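Local coordinates for putative acetyltransferase Sthe_0691 (Sphaerobacter thermophilus, PDB 3SHP), which probably transfers an acetyl group from acetyl-coenzyme A to an acceptor that has not been established, at residues T10-Y15 with R102-E107; D97-R102 with Q131-A136. One frame throughout, in Å; residues are numbered along the deposited sequence.

Interaction 1. Residues T10-Y15 with R102-E107; sequences TGPTVY and RAEALE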
ATOM      1  N   THR A  10     -40.864   4.725  -8.156  1.00 28.72           N
ATOM      2  CA  THR A  10     -40.569   6.112  -8.492  1.00 29.74           C
ATOM      3  C   THR A  10     -41.187   7.106  -7.525  1.00 29.44           C
ATOM      4  O   THR A  10     -42.298   6.904  -7.022  1.00 29.58           O
ATOM      5  CB  THR A  10     -40.982   6.457  -9.922  1.00 29.84           C
ATOM      6  OG1 THR A  10     -40.586   7.803 -10.193  1.00 32.32           O
ATOM      7  CG2 THR A  10     -42.478   6.296 -10.121  1.00 29.35           C
ATOM      8  N   GLY A  11     -40.429   8.161  -7.249  1.00 29.39           N
ATOM      9  CA  GLY A  11     -40.927   9.273  -6.451  1.00 29.36           C
ATOM     10  C   GLY A  11     -40.861  10.528  -7.289  1.00 29.47           C
ATOM     11  O   GLY A  11     -40.643  10.444  -8.493  1.00 28.16           O
ATOM     12  N   PRO A  12     -41.002  11.704  -6.647  1.00 30.28           N
ATOM     13  CA  PRO A  12     -40.986  13.013  -7.334  1.00 31.55           C
ATOM     14  C   PRO A  12     -39.642  13.348  -8.003  1.00 31.97           C
ATOM     15  O   PRO A  12     -39.615  14.082  -9.003  1.00 32.95           O
ATOM     16  CB  PRO A  12     -41.274  14.013  -6.193  1.00 31.96           C
ATOM     17  CG  PRO A  12     -41.998  13.195  -5.155  1.00 31.76           C
ATOM     18  CD  PRO A  12     -41.274  11.850  -5.214  1.00 30.28           C
ATOM     19  N   THR A  13     -38.548  12.787  -7.487  1.00 31.37           N
ATOM     20  CA  THR A  13     -37.212  13.173  -7.933  1.00 31.85           C
ATOM     21  C   THR A  13     -36.411  12.027  -8.518  1.00 30.57           C
ATOM     22  O   THR A  13     -35.711  12.218  -9.517  1.00 31.52           O
ATOM     23  CB  THR A  13     -36.403  13.765  -6.771  1.00 32.19           C
ATOM     24  OG1 THR A  13     -37.204  14.754  -6.131  1.00 36.33           O
ATOM     25  CG2 THR A  13     -35.181  14.444  -7.295  1.00 34.90           C
ATOM     26  N   VAL A  14     -36.472  10.859  -7.875  1.00 28.57           N
ATOM     27  CA  VAL A  14     -35.703   9.708  -8.311  1.00 27.49           C
ATOM     28  C   VAL A  14     -36.568   8.468  -8.538  1.00 26.98           C
ATOM     29  O   VAL A  14     -37.677   8.375  -8.029  1.00 26.62           O
ATOM     30  CB  VAL A  14     -34.597   9.333  -7.284  1.00 27.22           C
ATOM     31  CG1 VAL A  14     -33.677  10.561  -6.982  1.00 26.91           C
ATOM     32  CG2 VAL A  14     -35.224   8.762  -6.019  1.00 25.13           C
ATOM     33  N   TYR A  15     -36.035   7.513  -9.287  1.00 26.67           N
ATOM     34  CA  TYR A  15     -36.640   6.206  -9.326  1.00 27.07           C
ATOM     35  C   TYR A  15     -35.591   5.147  -9.167  1.00 26.85           C
ATOM     36  O   TYR A  15     -34.408   5.406  -9.394  1.00 27.12           O
ATOM     37  CB  TYR A  15     -37.475   5.984 -10.582  1.00 27.43           C
ATOM     38  CG  TYR A  15     -36.748   5.952 -11.896  1.00 29.11           C
ATOM     39  CD1 TYR A  15     -36.357   4.740 -12.484  1.00 29.01           C
ATOM     40  CD2 TYR A  15     -36.517   7.126 -12.596  1.00 30.71           C
ATOM     41  CE1 TYR A  15     -35.715   4.711 -13.714  1.00 29.19           C
ATOM     42  CE2 TYR A  15     -35.889   7.108 -13.819  1.00 32.57           C
ATOM     43  CZ  TYR A  15     -35.486   5.899 -14.374  1.00 32.18           C
ATOM     44  OH  TYR A  15     -34.855   5.934 -15.613  1.00 34.43           O
ATOM     45  N   ARG A 102     -30.968  10.287  -1.274  1.00 24.72           N
ATOM     46  CA  ARG A 102     -30.925   9.070  -0.441  1.00 24.64           C
ATOM     47  C   ARG A 102     -32.202   8.851   0.374  1.00 24.37           C
ATOM     48  O   ARG A 102     -32.728   7.751   0.424  1.00 24.06           O
ATOM     49  CB  ARG A 102     -29.731   9.085   0.526  1.00 24.90           C
ATOM     50  CG  ARG A 102     -29.426   7.679   1.135  1.00 25.45           C
ATOM     51  CD  ARG A 102     -28.222   7.701   2.082  1.00 25.32           C
ATOM     52  NE  ARG A 102     -28.114   9.017   2.684  1.00 29.33           N
ATOM     53  CZ  ARG A 102     -27.052   9.813   2.569  1.00 30.08           C
ATOM     54  NH1 ARG A 102     -25.957   9.398   1.938  1.00 30.64           N
ATOM     55  NH2 ARG A 102     -27.087  11.017   3.116  1.00 29.78           N
ATOM     56  N   ALA A 103     -32.689   9.909   1.006  1.00 24.16           N
ATOM     57  CA  ALA A 103     -33.883   9.828   1.825  1.00 25.05           C
ATOM     58  C   ALA A 103     -35.105   9.419   0.984  1.00 25.49           C
ATOM     59  O   ALA A 103     -35.881   8.572   1.392  1.00 25.33           O
ATOM     60  CB  ALA A 103     -34.140  11.157   2.517  1.00 24.57           C
ATOM     61  N   GLU A 104     -35.249  10.015  -0.194  1.00 26.34           N
ATOM     62  CA  GLU A 104     -36.343   9.664  -1.101  1.00 26.78           C
ATOM     63  C   GLU A 104     -36.219   8.195  -1.508  1.00 25.88           C
ATOM     64  O   GLU A 104     -37.198   7.476  -1.512  1.00 25.80           O
ATOM     65  CB  GLU A 104     -36.390  10.582  -2.330  1.00 26.60           C
ATOM     66  CG  GLU A 104     -37.566  10.249  -3.244  1.00 29.28           C
ATOM     67  CD  GLU A 104     -37.826  11.303  -4.316  1.00 31.35           C
ATOM     68  OE1 GLU A 104     -37.843  12.511  -3.990  1.00 35.15           O
ATOM     69  OE2 GLU A 104     -38.022  10.925  -5.488  1.00 30.02           O
ATOM     70  N   ALA A 105     -35.002   7.759  -1.822  1.00 25.51           N
ATOM     71  CA  ALA A 105     -34.760   6.375  -2.212  1.00 25.03           C
ATOM     72  C   ALA A 105     -35.182   5.414  -1.091  1.00 24.92           C
ATOM     73  O   ALA A 105     -35.734   4.349  -1.356  1.00 24.46           O
ATOM     74  CB  ALA A 105     -33.304   6.168  -2.555  1.00 24.08           C
ATOM     75  N   LEU A 106     -34.910   5.785   0.155  1.00 25.34           N
ATOM     76  CA  LEU A 106     -35.300   4.949   1.288  1.00 25.85           C
ATOM     77  C   LEU A 106     -36.826   4.906   1.418  1.00 26.65           C
ATOM     78  O   LEU A 106     -37.399   3.836   1.689  1.00 26.57           O
ATOM     79  CB  LEU A 106     -34.658   5.439   2.584  1.00 25.74           C
ATOM     80  CG  LEU A 106     -34.967   4.618   3.858  1.00 27.16           C
ATOM     81  CD1 LEU A 106     -34.681   3.136   3.642  1.00 28.85           C
ATOM     82  CD2 LEU A 106     -34.113   5.105   5.005  1.00 28.53           C
ATOM     83  N   GLU A 107     -37.482   6.053   1.221  1.00 26.95           N
ATOM     84  CA  GLU A 107     -38.952   6.102   1.214  1.00 28.09           C
ATOM     85  C   GLU A 107     -39.546   5.146   0.195  1.00 27.58           C
ATOM     86  O   GLU A 107     -40.587   4.544   0.443  1.00 27.68           O
ATOM     87  CB  GLU A 107     -39.471   7.513   0.909  1.00 29.02           C
ATOM     88  CG  GLU A 107     -39.229   8.507   2.021  1.00 33.87           C
ATOM     89  CD  GLU A 107     -39.702   9.923   1.689  1.00 39.92           C
ATOM     90  OE1 GLU A 107     -39.826  10.289   0.491  1.00 42.59           O
ATOM     91  OE2 GLU A 107     -39.937  10.681   2.653  1.00 43.36           O
TER
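Glu104 OE2 is gripped by the successive backbone N-H groups of Thr13, in the turn, and Val14, which opens strand 14-18. Thr13 N comes in on the syn lone pair of this oxygen, the side of OE1, and lies 2.8 Å from Glu104 OE2. Val14 N reaches the same Glu104 OE2, also at 2.8 Å, but from above the carboxylate plane, 43° out of it, along a nearly straight N-H...O path of 169°. The two bonds fix the carboxylate; one of its oxygens satisfies two backbone amides, which probably also favours the ionised form. Glu104 gets this far because CG stands anti to the backbone N (chi1 -178°) and the chain runs on extended, straight out from helix 98-116. The turn 11-14 links strands 9-10 and 14-18, which form an antiparallel hairpin closed here by Gly11 N to Val14 O; that hairpin lies at one end of the mixed sheet, and the carboxylate joins it to the helix packed over the sheet, a layering consistent with a GNAT-type acetyltransferase. Carbon contacts line the acid. CD of the Pro12 ring rests 3.4 Å from Glu104 OE2, while Val14 CG2 passes alongside the Glu104 stem, running the opposite way, 3.9 Å from Glu104 CG. On the other oxygen, Thr13 OG1 lies 3.2 Å from Glu104 OE1. Val14 also packs on Leu101 and Leu108 of the same helix and on Ile64 of strand 58-66, and Arg67 NH1 donates to Gly11 O.

Interaction 2. Residues D97-R102 with Q131-A136; sequences DADVLR and QRTLAA
Asp99 and Thr133 meet obliquely, with the threonine hydroxyl pointing almost straight at the end of a carboxylate oxygen: Thr133 OG1 donates to Asp99 OD1 at 2.6 Å. Thr133 N adds a longer bond to the same oxygen, and Arg132 N reaches Asp99 OD2 at 2.9 Å on its syn side. The Asp99 side chain, on helix 98-116, thus binds N-H groups in the first turn of helix 131-139 and joins the two helices; segments 98-102 and 131-136 run nearly parallel, their axes 16° apart. Arg102 crosses Thr133 at about a right angle; a bend at chi3 (29°) turns its guanidinium edge-on, with NE 3.0 Å from Thr133 OG1 and NH2 in a salt bridge to Asp99 OD1, 3.0 Å away. Arg132 instead lies beside Val100, its CD 3.6 Å from Val100 CG2, and water 1 accepts from its NE. With an alanine here instead of Asp99, the Arg132 and Thr133 amides and the Thr133 hydroxyl would probably lose their acceptor, and Arg102 NH2 its salt-bridge mate. Surrounded by Arg102 and the N-H groups of a helix start, the Asp99 carboxylate probably stays ionised.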
ATOM      1  N   ASP A  97     -26.475  17.500  -3.030  1.00 44.46           N
ATOM      2  CA  ASP A  97     -27.153  17.198  -1.772  1.00 43.89           C
ATOM      3  C   ASP A  97     -27.607  15.728  -1.791  1.00 40.99           C
ATOM      4  O   ASP A  97     -28.743  15.397  -2.101  1.00 40.61           O
ATOM      5  CB  ASP A  97     -28.350  18.144  -1.570  1.00 45.40           C
ATOM      6  CG  ASP A  97     -29.008  18.015  -0.170  1.00 49.24           C
ATOM      7  OD1 ASP A  97     -28.717  17.045   0.598  1.00 51.96           O
ATOM      8  OD2 ASP A  97     -29.841  18.914   0.150  1.00 53.52           O
ATOM      9  N   ALA A  98     -26.677  14.857  -1.468  1.00 37.67           N
ATOM     10  CA  ALA A  98     -26.908  13.460  -1.557  1.00 34.60           C
ATOM     11  C   ALA A  98     -28.037  13.016  -0.605  1.00 32.83           C
ATOM     12  O   ALA A  98     -28.810  12.116  -0.938  1.00 31.37           O
ATOM     13  CB  ALA A  98     -25.630  12.741  -1.281  1.00 33.76           C
ATOM     14  N   ASP A  99     -28.161  13.686   0.539  1.00 31.49           N
ATOM     15  CA  ASP A  99     -29.068  13.251   1.605  1.00 30.80           C
ATOM     16  C   ASP A  99     -30.542  13.295   1.194  1.00 30.60           C
ATOM     17  O   ASP A  99     -31.296  12.391   1.563  1.00 29.81           O
ATOM     18  CB  ASP A  99     -28.827  14.080   2.876  1.00 31.21           C
ATOM     19  CG  ASP A  99     -29.510  13.492   4.120  1.00 32.14           C
ATOM     20  OD1 ASP A  99     -29.593  12.248   4.298  1.00 29.64           O
ATOM     21  OD2 ASP A  99     -29.940  14.311   4.943  1.00 36.25           O
ATOM     22  N   VAL A 100     -30.947  14.336   0.450  1.00 30.45           N
ATOM     23  CA  VAL A 100     -32.358  14.470  -0.006  1.00 30.66           C
ATOM     24  C   VAL A 100     -32.731  13.303  -0.926  1.00 28.81           C
ATOM     25  O   VAL A 100     -33.822  12.746  -0.837  1.00 28.41           O
ATOM     26  CB  VAL A 100     -32.631  15.819  -0.784  1.00 31.59           C
ATOM     27  CG1 VAL A 100     -34.115  15.949  -1.187  1.00 34.09           C
ATOM     28  CG2 VAL A 100     -32.262  17.035   0.038  1.00 33.83           C
ATOM     29  N   LEU A 101     -31.801  12.941  -1.802  1.00 27.53           N
ATOM     30  CA  LEU A 101     -32.045  11.898  -2.783  1.00 26.92           C
ATOM     31  C   LEU A 101     -31.951  10.506  -2.146  1.00 25.89           C
ATOM     32  O   LEU A 101     -32.765   9.639  -2.456  1.00 26.38           O
ATOM     33  CB  LEU A 101     -31.070  12.031  -3.967  1.00 27.06           C
ATOM     34  CG  LEU A 101     -31.120  13.368  -4.735  1.00 27.88           C
ATOM     35  CD1 LEU A 101     -30.154  13.372  -5.885  1.00 29.97           C
ATOM     36  CD2 LEU A 101     -32.464  13.620  -5.281  1.00 26.82           C
ATOM     37  N   ARG A 102     -30.968  10.287  -1.274  1.00 24.72           N
ATOM     38  CA  ARG A 102     -30.925   9.070  -0.441  1.00 24.64           C
ATOM     39  C   ARG A 102     -32.202   8.851   0.374  1.00 24.37           C
ATOM     40  O   ARG A 102     -32.728   7.751   0.424  1.00 24.06           O
ATOM     41  CB  ARG A 102     -29.731   9.085   0.526  1.00 24.90           C
ATOM     42  CG  ARG A 102     -29.426   7.679   1.135  1.00 25.45           C
ATOM     43  CD  ARG A 102     -28.222   7.701   2.082  1.00 25.32           C
ATOM     44  NE  ARG A 102     -28.114   9.017   2.684  1.00 29.33           N
ATOM     45  CZ  ARG A 102     -27.052   9.813   2.569  1.00 30.08           C
ATOM     46  NH1 ARG A 102     -25.957   9.398   1.938  1.00 30.64           N
ATOM     47  NH2 ARG A 102     -27.087  11.017   3.116  1.00 29.78           N
ATOM     48  N   GLN A 131     -29.526  13.498   8.236  1.00 31.42           N
ATOM     49  CA  GLN A 131     -30.795  14.008   8.800  1.00 33.67           C
ATOM     50  C   GLN A 131     -32.063  13.541   8.105  1.00 32.76           C
ATOM     51  O   GLN A 131     -32.969  12.987   8.721  1.00 32.43           O
ATOM     52  CB  GLN A 131     -30.798  15.539   8.784  1.00 34.81           C
ATOM     53  CG  GLN A 131     -30.824  16.172  10.134  1.00 40.68           C
ATOM     54  CD  GLN A 131     -31.337  17.625  10.088  1.00 48.24           C
ATOM     55  OE1 GLN A 131     -31.020  18.396   9.157  1.00 49.97           O
ATOM     56  NE2 GLN A 131     -32.137  18.001  11.098  1.00 50.64           N
ATOM     57  N   ARG A 132     -32.124  13.819   6.813  1.00 32.55           N
ATOM     58  CA  ARG A 132     -33.283  13.491   6.021  1.00 32.32           C
ATOM     59  C   ARG A 132     -33.464  11.986   5.902  1.00 30.83           C
ATOM     60  O   ARG A 132     -34.578  11.490   6.010  1.00 31.28           O
ATOM     61  CB  ARG A 132     -33.171  14.154   4.659  1.00 33.23           C
ATOM     62  CG  ARG A 132     -33.182  15.663   4.782  1.00 37.52           C
ATOM     63  CD  ARG A 132     -33.019  16.316   3.450  1.00 43.96           C
ATOM     64  NE  ARG A 132     -32.670  17.731   3.580  1.00 51.07           N
ATOM     65  CZ  ARG A 132     -33.554  18.723   3.719  1.00 54.76           C
ATOM     66  NH1 ARG A 132     -34.863  18.474   3.774  1.00 55.34           N
ATOM     67  NH2 ARG A 132     -33.125  19.979   3.814  1.00 57.32           N
ATOM     68  N   THR A 133     -32.370  11.262   5.698  1.00 28.71           N
ATOM     69  CA  THR A 133     -32.429   9.804   5.629  1.00 26.94           C
ATOM     70  C   THR A 133     -32.895   9.210   6.976  1.00 27.06           C
ATOM     71  O   THR A 133     -33.730   8.309   7.014  1.00 26.58           O
ATOM     72  CB  THR A 133     -31.074   9.217   5.162  1.00 26.20           C
ATOM     73  OG1 THR A 133     -30.672   9.878   3.949  1.00 24.79           O
ATOM     74  CG2 THR A 133     -31.178   7.718   4.901  1.00 23.85           C
ATOM     75  N   LEU A 134     -32.384   9.734   8.085  1.00 27.31           N
ATOM     76  CA  LEU A 134     -32.885   9.300   9.396  1.00 27.86           C
ATOM     77  C   LEU A 134     -34.398   9.547   9.503  1.00 29.01           C
ATOM     78  O   LEU A 134     -35.151   8.674   9.974  1.00 28.44           O
ATOM     79  CB  LEU A 134     -32.154  10.021  10.525  1.00 26.98           C
ATOM     80  CG  LEU A 134     -30.672   9.648  10.644  1.00 25.47           C
ATOM     81  CD1 LEU A 134     -30.010  10.637  11.577  1.00 25.23           C
ATOM     82  CD2 LEU A 134     -30.494   8.196  11.147  1.00 20.94           C
ATOM     83  N   ALA A 135     -34.838  10.730   9.056  1.00 30.03           N
ATOM     84  CA  ALA A 135     -36.257  11.067   9.158  1.00 30.79           C
ATOM     85  C   ALA A 135     -37.092  10.158   8.263  1.00 31.22           C
ATOM     86  O   ALA A 135     -38.190   9.748   8.652  1.00 31.29           O
ATOM     87  CB  ALA A 135     -36.496  12.532   8.842  1.00 30.98           C
ATOM     88  N   ALA A 136     -36.570   9.821   7.078  1.00 31.41           N
ATOM     89  CA  ALA A 136     -37.290   8.907   6.178  1.00 31.53           C
ATOM     90  C   ALA A 136     -37.447   7.555   6.853  1.00 31.51           C
ATOM     91  O   ALA A 136     -38.490   6.943   6.756  1.00 32.22           O
ATOM     92  CB  ALA A 136     -36.574   8.763   4.826  1.00 31.34           C
TER
HETATM   93  O   HOH W   1     -30.040  17.620   3.838  1.00 57.39           O

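Overall arrangement
Both interactions use helix 98-116, and their centres lie 10 Å apart on the same side of the chain's centre. Along the chain their segments alternate: 10-15, then 97-102, 102-107 and 131-136, with Arg102 shared. Interaction 1 ties the helix to the hairpin at one end of the mixed sheet, whereas interaction 2 ties its first turns to helix 131-139, which follows strand 121-127. The two meet through packing of Thr13 CG2 on Leu101 CD2, 3.5 Å apart, and of Ala103 against Arg132. Helix 98-116 thus joins the N-terminal hairpin to the C-terminal half of the fold, with Phe89 of strand 84-91 packed against its Ala105 and Leu106.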